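Local structure of BH2163 protein (Bacillus halodurans, 5C6O) at residues 113-118 with 139-144; 290-295 with 328-333; 332-337 with 367-372. The protein probably acts as a multidrug efflux antiporter of the MATE family, moving xenobiotics across the cell membrane, and here holds a verapamil molecule. One frame throughout, in Å; residues are numbered along the deposited sequence.

Interaction 1 of 3, residues 113-118 with 139-144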
loop_
_atom_site.group_PDB
_atom_site.type_symbol
_atom_site.label_atom_id
_atom_site.label_comp_id
_atom_site.label_asym_id
_atom_site.label_seq_id
_atom_site.Cartn_x
_atom_site.Cartn_y
_atom_site.Cartn_z
ATOM N N ILE A 113 -2.079 -1.844 23.268
ATOM C CA ILE A 113 -1.069 -1.619 24.290
ATOM C C ILE A 113 -0.255 -0.369 23.963
ATOM O O ILE A 113 -0.419 0.648 24.626
ATOM C CB ILE A 113 -0.167 -2.853 24.488
ATOM C CG1 ILE A 113 -0.861 -3.824 25.457
ATOM C CG2 ILE A 113 1.230 -2.441 24.971
ATOM C CD1 ILE A 113 -0.385 -5.257 25.362
ATOM N N SER A 114 0.584 -0.430 22.930
ATOM C CA SER A 114 1.454 0.691 22.568
ATOM C C SER A 114 0.737 2.035 22.555
ATOM O O SER A 114 1.383 3.081 22.663
ATOM C CB SER A 114 2.112 0.456 21.215
ATOM O OG SER A 114 1.135 0.250 20.221
ATOM N N ALA A 115 -0.591 1.997 22.418
ATOM C CA ALA A 115 -1.442 3.183 22.532
ATOM C C ALA A 115 -1.239 3.793 23.900
ATOM O O ALA A 115 -0.666 4.875 24.051
ATOM C CB ALA A 115 -2.906 2.808 22.345
ATOM N N PHE A 116 -1.706 3.051 24.894
ATOM C CA PHE A 116 -1.486 3.339 26.293
ATOM C C PHE A 116 0.022 3.397 26.647
ATOM O O PHE A 116 0.374 3.621 27.805
ATOM C CB PHE A 116 -2.211 2.246 27.099
ATOM C CG PHE A 116 -2.712 2.692 28.446
ATOM C CD1 PHE A 116 -3.857 3.475 28.561
ATOM C CD2 PHE A 116 -2.061 2.284 29.609
ATOM C CE1 PHE A 116 -4.321 3.867 29.810
ATOM C CE2 PHE A 116 -2.520 2.672 30.860
ATOM C CZ PHE A 116 -3.653 3.465 30.961
ATOM N N THR A 117 0.906 3.216 25.661
ATOM C CA THR A 117 2.351 3.181 25.919
ATOM C C THR A 117 3.129 4.112 25.005
ATOM O O THR A 117 3.164 5.322 25.208
ATOM C CB THR A 117 2.956 1.762 25.733
ATOM O OG1 THR A 117 1.999 0.749 26.068
ATOM C CG2 THR A 117 4.216 1.579 26.579
ATOM N N LEU A 118 3.710 3.510 23.970
ATOM C CA LEU A 118 4.811 4.057 23.182
ATOM C C LEU A 118 4.458 5.311 22.367
ATOM O O LEU A 118 5.303 5.849 21.641
ATOM C CB LEU A 118 5.357 2.931 22.295
ATOM C CG LEU A 118 5.819 1.731 23.146
ATOM C CD1 LEU A 118 4.968 0.488 22.936
ATOM C CD2 LEU A 118 7.295 1.393 22.952
ATOM N N TYR A 139 -4.676 12.560 16.904
ATOM C CA TYR A 139 -4.875 11.760 15.729
ATOM C C TYR A 139 -4.564 10.318 16.039
ATOM O O TYR A 139 -5.339 9.433 15.711
ATOM C CB TYR A 139 -3.985 12.239 14.598
ATOM C CG TYR A 139 -4.357 11.631 13.274
ATOM C CD1 TYR A 139 -5.692 11.601 12.841
ATOM C CD2 TYR A 139 -3.384 11.090 12.442
ATOM C CE1 TYR A 139 -6.044 11.041 11.619
ATOM C CE2 TYR A 139 -3.720 10.535 11.212
ATOM C CZ TYR A 139 -5.048 10.511 10.802
ATOM O OH TYR A 139 -5.373 9.962 9.575
ATOM N N LEU A 140 -3.439 10.092 16.700
ATOM C CA LEU A 140 -2.914 8.754 16.823
ATOM C C LEU A 140 -3.560 7.907 17.922
ATOM O O LEU A 140 -3.721 6.697 17.752
ATOM C CB LEU A 140 -1.384 8.787 16.932
ATOM C CG LEU A 140 -0.677 7.890 15.891
ATOM C CD1 LEU A 140 -1.152 8.196 14.472
ATOM C CD2 LEU A 140 0.842 7.973 15.972
ATOM N N PHE A 141 -3.973 8.532 19.024
ATOM C CA PHE A 141 -4.549 7.766 20.145
ATOM C C PHE A 141 -5.721 6.847 19.771
ATOM O O PHE A 141 -5.693 5.665 20.121
ATOM C CB PHE A 141 -4.939 8.657 21.333
ATOM C CG PHE A 141 -4.690 8.010 22.669
ATOM C CD1 PHE A 141 -3.819 8.597 23.581
ATOM C CD2 PHE A 141 -5.297 6.794 23.007
ATOM C CE1 PHE A 141 -3.569 7.999 24.808
ATOM C CE2 PHE A 141 -5.048 6.188 24.229
ATOM C CZ PHE A 141 -4.184 6.792 25.130
ATOM N N PRO A 142 -6.742 7.386 19.061
ATOM C CA PRO A 142 -7.925 6.614 18.644
ATOM C C PRO A 142 -7.600 5.424 17.735
ATOM O O PRO A 142 -7.978 4.293 18.042
ATOM C CB PRO A 142 -8.756 7.640 17.863
ATOM C CG PRO A 142 -7.769 8.674 17.439
ATOM C CD PRO A 142 -6.832 8.783 18.595
ATOM N N ILE A 143 -6.908 5.688 16.632
ATOM C CA ILE A 143 -6.544 4.666 15.648
ATOM C C ILE A 143 -6.034 3.381 16.299
ATOM O O ILE A 143 -6.209 2.291 15.755
ATOM C CB ILE A 143 -5.463 5.198 14.677
ATOM C CG1 ILE A 143 -5.931 6.504 14.008
ATOM C CG2 ILE A 143 -5.075 4.127 13.654
ATOM C CD1 ILE A 143 -4.806 7.407 13.523
ATOM N N LEU A 144 -5.411 3.529 17.465
ATOM C CA LEU A 144 -4.741 2.431 18.176
ATOM C C LEU A 144 -5.656 1.675 19.139
ATOM O O LEU A 144 -5.278 0.651 19.727
ATOM C CB LEU A 144 -3.518 2.973 18.933
ATOM C CG LEU A 144 -2.170 3.039 18.193
ATOM C CD1 LEU A 144 -2.002 4.292 17.346
ATOM C CD2 LEU A 144 -1.005 2.941 19.156
#

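Interaction 2 of 3, residues 290-295 with 328-333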
loop_
_atom_site.group_PDB
_atom_site.type_symbol
_atom_site.label_atom_id
_atom_site.label_comp_id
_atom_site.label_asym_id
_atom_site.label_seq_id
_atom_site.Cartn_x
_atom_site.Cartn_y
_atom_site.Cartn_z
ATOM N N MET A 290 -1.797 4.268 -8.605
ATOM C CA MET A 290 -2.982 3.401 -8.800
ATOM C C MET A 290 -3.118 2.588 -10.114
ATOM O O MET A 290 -2.884 1.385 -10.110
ATOM C CB MET A 290 -4.234 4.229 -8.536
ATOM C CG MET A 290 -5.549 3.600 -8.992
ATOM S SD MET A 290 -6.903 4.194 -7.955
ATOM C CE MET A 290 -6.213 5.726 -7.294
ATOM N N PRO A 291 -3.525 3.222 -11.230
ATOM C CA PRO A 291 -3.237 2.578 -12.479
ATOM C C PRO A 291 -2.243 1.456 -12.325
ATOM O O PRO A 291 -2.670 0.311 -12.233
ATOM C CB PRO A 291 -2.728 3.732 -13.310
ATOM C CG PRO A 291 -3.727 4.795 -12.898
ATOM C CD PRO A 291 -4.263 4.453 -11.513
ATOM N N MET A 292 -0.955 1.734 -12.226
ATOM C CA MET A 292 -0.027 0.630 -11.964
ATOM C C MET A 292 -0.458 -0.381 -10.873
ATOM O O MET A 292 -0.657 -1.590 -11.139
ATOM C CB MET A 292 1.357 1.178 -11.645
ATOM C CG MET A 292 2.300 1.079 -12.818
ATOM S SD MET A 292 1.664 1.888 -14.292
ATOM C CE MET A 292 3.275 2.449 -14.851
ATOM N N MET A 293 -0.574 0.126 -9.646
ATOM C CA MET A 293 -0.944 -0.678 -8.489
ATOM C C MET A 293 -2.108 -1.626 -8.795
ATOM O O MET A 293 -2.046 -2.833 -8.502
ATOM C CB MET A 293 -1.311 0.249 -7.337
ATOM C CG MET A 293 -0.125 0.889 -6.673
ATOM S SD MET A 293 0.733 -0.248 -5.554
ATOM C CE MET A 293 2.381 -0.289 -6.272
ATOM N N GLY A 294 -3.156 -1.061 -9.402
ATOM C CA GLY A 294 -4.418 -1.755 -9.639
ATOM C C GLY A 294 -4.203 -2.911 -10.566
ATOM O O GLY A 294 -4.650 -4.021 -10.290
ATOM N N ILE A 295 -3.496 -2.640 -11.655
ATOM C CA ILE A 295 -3.099 -3.665 -12.608
ATOM C C ILE A 295 -2.278 -4.751 -11.919
ATOM O O ILE A 295 -2.499 -5.947 -12.155
ATOM C CB ILE A 295 -2.297 -3.058 -13.784
ATOM C CG1 ILE A 295 -3.199 -2.183 -14.670
ATOM C CG2 ILE A 295 -1.611 -4.138 -14.612
ATOM C CD1 ILE A 295 -4.452 -2.865 -15.189
ATOM N N ILE A 328 2.519 0.390 -21.000
ATOM C CA ILE A 328 1.825 1.479 -21.653
ATOM C C ILE A 328 1.356 2.525 -20.632
ATOM O O ILE A 328 1.378 3.715 -20.911
ATOM C CB ILE A 328 0.737 1.010 -22.632
ATOM C CG1 ILE A 328 0.324 2.177 -23.549
ATOM C CG2 ILE A 328 -0.431 0.391 -21.884
ATOM C CD1 ILE A 328 0.034 1.784 -25.005
ATOM N N PHE A 329 0.982 2.094 -19.434
ATOM C CA PHE A 329 0.696 3.055 -18.384
ATOM C C PHE A 329 1.975 3.474 -17.749
ATOM O O PHE A 329 1.931 4.098 -16.727
ATOM C CB PHE A 329 -0.189 2.473 -17.281
ATOM C CG PHE A 329 -1.541 2.027 -17.753
ATOM C CD1 PHE A 329 -2.100 0.834 -17.286
ATOM C CD2 PHE A 329 -2.265 2.792 -18.673
ATOM C CE1 PHE A 329 -3.357 0.425 -17.720
ATOM C CE2 PHE A 329 -3.522 2.380 -19.115
ATOM C CZ PHE A 329 -4.066 1.195 -18.639
ATOM N N SER A 330 3.117 3.087 -18.295
ATOM C CA SER A 330 4.375 3.554 -17.735
ATOM C C SER A 330 4.742 4.776 -18.511
ATOM O O SER A 330 4.870 5.860 -17.958
ATOM C CB SER A 330 5.481 2.502 -17.808
ATOM O OG SER A 330 5.940 2.136 -16.508
ATOM N N ILE A 331 4.869 4.603 -19.811
ATOM C CA ILE A 331 4.968 5.736 -20.704
ATOM C C ILE A 331 3.810 6.737 -20.498
ATOM O O ILE A 331 3.928 7.896 -20.813
ATOM C CB ILE A 331 5.063 5.238 -22.167
ATOM C CG1 ILE A 331 3.676 4.970 -22.782
ATOM C CG2 ILE A 331 5.907 3.962 -22.223
ATOM C CD1 ILE A 331 3.013 6.177 -23.435
ATOM N N GLY A 332 2.690 6.278 -19.965
ATOM C CA GLY A 332 1.527 7.137 -19.834
ATOM C C GLY A 332 1.736 8.137 -18.732
ATOM O O GLY A 332 2.035 9.286 -18.975
ATOM N N ILE A 333 1.569 7.685 -17.507
ATOM C CA ILE A 333 1.839 8.513 -16.375
ATOM C C ILE A 333 2.994 9.423 -16.748
ATOM O O ILE A 333 2.821 10.634 -16.756
ATOM C CB ILE A 333 2.094 7.653 -15.128
ATOM C CG1 ILE A 333 0.745 7.133 -14.586
ATOM C CG2 ILE A 333 2.824 8.455 -14.069
ATOM C CD1 ILE A 333 0.770 5.755 -13.947
#

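Interaction 3 of 3, residues 332-337 with 367-372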
loop_
_atom_site.group_PDB
_atom_site.type_symbol
_atom_site.label_atom_id
_atom_site.label_comp_id
_atom_site.label_asym_id
_atom_site.label_seq_id
_atom_site.Cartn_x
_atom_site.Cartn_y
_atom_site.Cartn_z
ATOM N N GLY A 332 2.690 6.278 -19.965
ATOM C CA GLY A 332 1.527 7.137 -19.834
ATOM C C GLY A 332 1.736 8.137 -18.732
ATOM O O GLY A 332 2.035 9.286 -18.975
ATOM N N ILE A 333 1.569 7.685 -17.507
ATOM C CA ILE A 333 1.839 8.513 -16.375
ATOM C C ILE A 333 2.994 9.423 -16.748
ATOM O O ILE A 333 2.821 10.634 -16.756
ATOM C CB ILE A 333 2.094 7.653 -15.128
ATOM C CG1 ILE A 333 0.745 7.133 -14.586
ATOM C CG2 ILE A 333 2.824 8.455 -14.069
ATOM C CD1 ILE A 333 0.770 5.755 -13.947
ATOM N N PHE A 334 4.125 8.841 -17.145
ATOM C CA PHE A 334 5.356 9.583 -17.544
ATOM C C PHE A 334 5.182 10.892 -18.320
ATOM O O PHE A 334 5.617 11.938 -17.855
ATOM C CB PHE A 334 6.265 8.630 -18.321
ATOM C CG PHE A 334 7.505 9.254 -18.926
ATOM C CD1 PHE A 334 8.733 9.168 -18.276
ATOM C CD2 PHE A 334 7.471 9.822 -20.199
ATOM C CE1 PHE A 334 9.885 9.681 -18.859
ATOM C CE2 PHE A 334 8.619 10.338 -20.783
ATOM C CZ PHE A 334 9.832 10.262 -20.116
ATOM N N ALA A 335 4.581 10.817 -19.506
ATOM C CA ALA A 335 4.286 11.997 -20.323
ATOM C C ALA A 335 3.310 12.896 -19.602
ATOM O O ALA A 335 3.593 14.063 -19.387
ATOM C CB ALA A 335 3.726 11.611 -21.683
ATOM N N LEU A 336 2.164 12.367 -19.196
ATOM C CA LEU A 336 1.204 13.201 -18.498
ATOM C C LEU A 336 1.771 13.707 -17.177
ATOM O O LEU A 336 1.165 14.527 -16.499
ATOM C CB LEU A 336 -0.119 12.471 -18.284
ATOM C CG LEU A 336 -1.256 13.439 -18.626
ATOM C CD1 LEU A 336 -1.686 13.221 -20.070
ATOM C CD2 LEU A 336 -2.442 13.322 -17.675
ATOM N N LEU A 337 2.945 13.213 -16.820
ATOM C CA LEU A 337 3.621 13.687 -15.646
ATOM C C LEU A 337 4.723 14.643 -16.088
ATOM O O LEU A 337 5.484 15.144 -15.269
ATOM C CB LEU A 337 4.155 12.507 -14.835
ATOM C CG LEU A 337 4.776 12.713 -13.457
ATOM C CD1 LEU A 337 4.380 11.669 -12.420
ATOM C CD2 LEU A 337 6.274 12.712 -13.667
ATOM N N CYS A 367 12.022 11.235 -15.711
ATOM C CA CYS A 367 12.271 10.487 -16.908
ATOM C C CYS A 367 12.886 9.238 -16.338
ATOM O O CYS A 367 14.084 9.031 -16.419
ATOM C CB CYS A 367 13.162 11.216 -17.897
ATOM S SG CYS A 367 14.857 11.466 -17.336
ATOM N N VAL A 368 12.020 8.459 -15.679
ATOM C CA VAL A 368 12.315 7.177 -15.019
ATOM C C VAL A 368 11.016 6.364 -14.984
ATOM O O VAL A 368 11.009 5.170 -15.251
ATOM C CB VAL A 368 12.781 7.341 -13.557
ATOM C CG1 VAL A 368 13.922 6.377 -13.273
ATOM C CG2 VAL A 368 13.184 8.779 -13.239
ATOM N N THR A 369 9.929 7.055 -14.642
ATOM C CA THR A 369 8.541 6.577 -14.660
ATOM C C THR A 369 8.232 5.481 -15.670
ATOM O O THR A 369 7.694 4.422 -15.334
ATOM C CB THR A 369 7.600 7.740 -15.044
ATOM O OG1 THR A 369 8.018 8.955 -14.406
ATOM C CG2 THR A 369 6.154 7.418 -14.685
ATOM N N PHE A 370 8.532 5.782 -16.923
ATOM C CA PHE A 370 8.280 4.903 -18.037
ATOM C C PHE A 370 8.989 3.526 -17.886
ATOM O O PHE A 370 8.556 2.533 -18.471
ATOM C CB PHE A 370 8.754 5.641 -19.269
ATOM C CG PHE A 370 10.220 5.846 -19.278
ATOM C CD1 PHE A 370 10.936 5.757 -20.450
ATOM C CD2 PHE A 370 10.892 6.052 -18.095
ATOM C CE1 PHE A 370 12.303 5.896 -20.442
ATOM C CE2 PHE A 370 12.252 6.188 -18.069
ATOM C CZ PHE A 370 12.962 6.112 -19.245
ATOM N N LEU A 371 10.064 3.466 -17.098
ATOM C CA LEU A 371 10.720 2.200 -16.753
ATOM C C LEU A 371 10.314 1.652 -15.405
ATOM O O LEU A 371 10.964 0.758 -14.860
ATOM C CB LEU A 371 12.217 2.380 -16.695
ATOM C CG LEU A 371 12.950 2.539 -18.007
ATOM C CD1 LEU A 371 14.368 2.049 -17.757
ATOM C CD2 LEU A 371 12.292 1.746 -19.125
ATOM N N ILE A 372 9.272 2.223 -14.834
ATOM C CA ILE A 372 8.852 1.806 -13.523
ATOM C C ILE A 372 7.795 0.777 -13.670
ATOM O O ILE A 372 7.544 0.040 -12.728
ATOM C CB ILE A 372 8.298 2.968 -12.689
ATOM C CG1 ILE A 372 9.264 3.275 -11.524
ATOM C CG2 ILE A 372 6.882 2.641 -12.202
ATOM C CD1 ILE A 372 9.279 4.716 -11.030
#

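Interaction 1 of 3, residues 113-118 with 139-144
Ala-115 and Leu-144 show how a small residue lets two chain segments come close. Their CA atoms lie 5.5 Å apart, and the methyl CB of Ala-115 meets Leu-144 CB at 3.5 Å. The leucine also lays a branch along the helix backbone: CD2 of Leu-144 runs beside CA of Ala-115 and reaches OG of Ser-114 at 3.6 Å. With chi1 at 57°, Ser-114 OG lies between its own N and carbonyl carbon, folded back onto the preceding turn. Hydrogen bonds with the carbonyls of Ile-110 and Gly-111 satisfy the hydroxyl there, and the leucine methyl merely packs beside it.

The other side of the contact is looser. Phe-141 extends its ring past the alanine, and the carbonyl O of Ala-115 stands over one face, 4.1 Å from Phe-141 CZ. Phe-141 CE2 stays 4.4 Å from Ala-115 CB. Phe-116, whose CB is directed away from the partner segment, lies on the exposed rim of the contact.

Beyond the contact, Tyr-139, Leu-140 and Ile-143 turn to helix 51-83, which contributes to the drug pocket, so residues 139-144 lie between that helix and residues 113-118. The helix kinks at Pro-142, whose N has no hydrogen to give the turn before. Residues 113-118 and 139-144 belong to successive predicted transmembrane segments, meeting here at the periphery of a MATE transporter.

Interaction 2 of 3, residues 290-295 with 328-333
Met-292 reaches across to Phe-329 and Ile-333 in a pair of antiparallel membrane helices, a basic packing unit of the all-helical MATE fold. The two short segments run at 165° to each other with axes 10.1 Å apart, a separation bridged by long side chains.

The sulfur contacts come first. Bent at chi2 and chi3, the Met-292 chain turns toward helix 312-336 and slides past the Phe-329 side chain in the opposite direction. Met-292 SD comes to 3.6 Å from Phe-329 CB and 4.0 Å from Ile-333 CD1, so the thioether fits between two residues one turn apart. The terminal methyl points toward Ser-330, though its exact place is doubtful.

The polar groups are satisfied elsewhere than across the pair. Ile-295 N bonds back to Pro-291 O, keeping the helical turn that carries these side chains, while Ser-330 OG is satisfied by the carbonyl of Thr-369.

Hydrocarbon contacts fill in on both sides of the methionine along the helix. The same Ile-333 CD1 also touches Pro-291 CB, at 4.1 Å. One turn beyond the proline, the side chains of Ile-295 and Phe-329 cross at about a right angle; with Phe-329 CG opposite its own carbonyl carbon (chi1 -61°), the aromatic group extends toward that isoleucine. Ile-295 also packs on Met-27 of helix 25-44. Against the phenylalanine, Ile-295 uses CG1, which lies at the ring edge, near its plane, 4.0 Å from Phe-329 CE1.

Interaction 3 of 3, residues 332-337 with 367-372
Phe-334 leans from the last turn of helix 312-336 onto Thr-369 and Phe-370, the contact of a membrane helix with an irregular part of a neighbouring predicted transmembrane segment in the MATE fold. Residues 367-372 form no regular helix; their backbone turns through bonds from Leu-371 N to Val-368 O and from Ile-372 N to Thr-369 O.

The phenylalanine can be followed outward. Phe-334 CB meets Thr-369 CB at 3.6 Å, where the CA atoms of the two segments are nearest. Because CG of Phe-334 extends opposite the backbone N (chi1 174°), the ring runs alongside Phe-370: CG and CD1 of Phe-334 pass Phe-370 CB, CD1 at 3.7 Å. Farther out, Phe-334 CE1 lies over one face of the Phe-370 ring, 3.8 Å above its plane and displaced toward the rim. The tip, Phe-334 CZ, comes to 4.1 Å from Cys-367 CB. In the plane of the Phe-334 ring, Thr-369 CB borders its edge.

The two aromatic side chains lie side by side and point the same way, with planes 32° apart and the centroids of Phe-334 and Phe-370 separated by 4.8 Å, an oblique pair. Leu-371 CG covers the opposite face of Phe-370, placing that ring between a neighbour in its own chain segment and the helix.

The two branches of Thr-369 have different partners. OG1 hydrogen-bonds the carbonyl of Phe-366, close to its own backbone. The side chains of Thr-369 and Ile-333 cross at about a right angle, and Thr-369 CG2 lies 3.5 Å from Ile-333 CG2.

Overall arrangement
Interactions 2 and 3 adjoin, with centres 9 Å apart. They share Gly-332 and Ile-333 on helix 312-336, which meets helix 290-305 in one and the irregular residues 367-372 in the other. A probable hydrogen bond of 3.1 Å from Ser-330 OG to Thr-369 O ties them directly. Interaction 1 lies on the opposite side of the chain's centre and in the other MatE region of the sequence, its centre 36 Å from that of interaction 2 and 39 Å from that of interaction 3. The bound verapamil lies between: the side chains of Leu-144 and Met-292 are about 10 and 11 Å from it, so that these contacts stand outside the first shell of the pocket.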